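Local coordinates for putative cell surface protein (Streptococcus pyogenes, PDB 4OFQ) that probably acts as a cell-surface adhesin of the antigen I/II family, this portion being its C-terminal, calcium-binding region of beta-sandwich domains, at residues Lys31-Asn36 and Asn186-Leu191. Numbering follows the deposited sequence. Where two conformers were deposited one is given.
Sequences KSVLPN and NHLSEL
The amide of N186 meets K31 through ND2, which donates to K31 O at 2.9 Å, with that oxygen only 9° out of the amide plane. A second bond, from ND2 to I28 O, helps fix the flip of the amide. CG of N186 sits beside its own backbone N (chi1 -65°), which turns the amide toward K31. H187 N adds a weak bond to the same K31 O. The prolyl ring of P35 presents CD and CG to two leucines: L191 CD1 reaches it 3.5 Å from P35 CD in the conformer given, while the side chain of L188 crosses P35 at about a right angle, its CD1 3.7 Å from P35 CD. L34 CD2 also packs on L191 CD2. The backbones pair in parallel, V33 N to H187 O (2.9 Å) and S189 N to V33 O (3.3 Å). S32 OG and S189 OG share one water, at 2.7 and 2.6 Å respectively. L34, P35 and L191 also touch N335 of strand 335-338, in the C-terminal half of the chain. Weakly bonded strand 32-33 thus runs parallel to strand 177-188 as the outermost strand of a mixed sheet in this beta-sandwich protein, close to the apparent junction of its two halves.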
loop_
_atom_site.group_PDB
_atom_site.type_symbol
_atom_site.label_atom_id
_atom_site.label_comp_id
_atom_site.label_asym_id
_atom_site.label_seq_id
_atom_site.Cartn_x
_atom_site.Cartn_y
_atom_site.Cartn_z
ATOM N N LYS A 31 6.555 6.111 4.813
ATOM C CA LYS A 31 5.946 5.019 5.596
ATOM C C LYS A 31 5.654 3.786 4.752
ATOM O O LYS A 31 5.539 3.875 3.527
ATOM C CB LYS A 31 4.641 5.476 6.246
ATOM C CG LYS A 31 4.747 6.783 6.984
ATOM C CD LYS A 31 5.722 6.677 8.124
ATOM C CE LYS A 31 5.801 7.987 8.885
ATOM N NZ LYS A 31 4.534 8.334 9.593
ATOM N N SER A 32 5.507 2.635 5.408
ATOM C CA SER A 32 5.207 1.414 4.675
ATOM C C SER A 32 3.706 1.285 4.366
ATOM O O SER A 32 2.839 1.821 5.090
ATOM C CB SER A 32 5.727 0.177 5.422
ATOM O OG SER A 32 5.137 0.077 6.700
ATOM N N VAL A 33 3.414 0.583 3.277
ATOM C CA VAL A 33 2.044 0.363 2.822
ATOM C C VAL A 33 1.900 -1.112 2.476
ATOM O O VAL A 33 2.870 -1.863 2.560
ATOM C CB VAL A 33 1.708 1.226 1.582
ATOM C CG1 VAL A 33 1.847 2.704 1.918
ATOM C CG2 VAL A 33 2.625 0.839 0.386
ATOM N N LEU A 34 0.694 -1.519 2.083
ATOM C CA LEU A 34 0.375 -2.915 1.792
ATOM C C LEU A 34 0.119 -3.096 0.289
ATOM O O LEU A 34 -0.143 -2.116 -0.411
ATOM C CB LEU A 34 -0.854 -3.339 2.620
ATOM C CG LEU A 34 -0.632 -3.241 4.134
ATOM C CD1 LEU A 34 -1.920 -3.504 4.908
ATOM C CD2 LEU A 34 0.444 -4.237 4.545
ATOM N N PRO A 35 0.215 -4.344 -0.219
ATOM C CA PRO A 35 0.046 -4.604 -1.655
ATOM C C PRO A 35 -1.264 -4.037 -2.246
ATOM O O PRO A 35 -1.296 -3.532 -3.382
ATOM C CB PRO A 35 0.029 -6.127 -1.717
ATOM C CG PRO A 35 0.923 -6.551 -0.594
ATOM C CD PRO A 35 0.677 -5.547 0.503
ATOM N N ASN A 36 -2.343 -4.135 -1.482
ATOM C CA ASN A 36 -3.639 -3.657 -1.958
ATOM C C ASN A 36 -3.947 -2.206 -1.576
ATOM O O ASN A 36 -5.080 -1.759 -1.737
ATOM C CB ASN A 36 -4.769 -4.607 -1.502
ATOM C CG ASN A 36 -5.016 -4.564 0.014
ATOM O OD1 ASN A 36 -4.448 -3.734 0.734
ATOM N ND2 ASN A 36 -5.881 -5.458 0.499
ATOM N N ASN A 186 7.620 5.420 -0.557
ATOM C CA ASN A 186 6.981 4.504 0.377
ATOM C C ASN A 186 7.512 3.109 0.187
ATOM O O ASN A 186 7.833 2.718 -0.927
ATOM C CB ASN A 186 5.474 4.521 0.185
ATOM C CG ASN A 186 4.889 5.851 0.537
ATOM O OD1 ASN A 186 4.745 6.732 -0.318
ATOM N ND2 ASN A 186 4.583 6.028 1.807
ATOM N N HIS A 187 7.603 2.359 1.284
ATOM C CA HIS A 187 8.124 1.005 1.216
ATOM C C HIS A 187 6.956 0.041 1.162
ATOM O O HIS A 187 5.991 0.177 1.918
ATOM C CB HIS A 187 9.014 0.723 2.434
ATOM C CG HIS A 187 9.706 -0.604 2.389
ATOM N ND1 HIS A 187 9.471 -1.598 3.316
ATOM C CD2 HIS A 187 10.630 -1.102 1.531
ATOM C CE1 HIS A 187 10.218 -2.652 3.030
ATOM N NE2 HIS A 187 10.937 -2.373 1.956
ATOM N N LEU A 188 7.014 -0.912 0.242
ATOM C CA LEU A 188 6.024 -1.976 0.220
ATOM C C LEU A 188 6.506 -3.115 1.102
ATOM O O LEU A 188 7.520 -3.739 0.818
ATOM C CB LEU A 188 5.762 -2.475 -1.204
ATOM C CG LEU A 188 4.867 -3.714 -1.266
ATOM C CD1 LEU A 188 3.527 -3.464 -0.572
ATOM C CD2 LEU A 188 4.643 -4.150 -2.706
ATOM N N SER A 189 5.780 -3.373 2.187
ATOM C CA SER A 189 6.090 -4.500 3.047
ATOM C C SER A 189 5.932 -5.800 2.271
ATOM O O SER A 189 4.967 -5.968 1.527
ATOM C CB SER A 189 5.162 -4.505 4.260
ATOM O OG SER A 189 5.549 -3.510 5.181
ATOM N N GLU A 190 6.897 -6.698 2.409
ATOM C CA GLU A 190 6.746 -8.017 1.821
ATOM C C GLU A 190 6.037 -8.877 2.846
ATOM O O GLU A 190 6.546 -9.093 3.947
ATOM C CB GLU A 190 8.088 -8.630 1.450
ATOM C CG GLU A 190 7.944 -9.989 0.782
ATOM C CD GLU A 190 9.275 -10.582 0.369
ATOM O OE1 GLU A 190 10.268 -9.827 0.318
ATOM O OE2 GLU A 190 9.324 -11.803 0.102
ATOM N N LEU A 191 4.856 -9.360 2.469
ATOM C CA LEU A 191 4.015 -10.162 3.343
ATOM C C LEU A 191 4.365 -11.634 3.195
ATOM O O LEU A 191 4.328 -12.165 2.089
ATOM C CB LEU A 191 2.543 -9.968 2.965
ATOM C CG LEU A 191 2.083 -8.521 2.833
ATOM C CD1 LEU A 191 0.617 -8.460 2.418
ATOM C CD2 LEU A 191 2.310 -7.790 4.148
HETATM O O HOH W 1 3.622 -2.165 6.237
#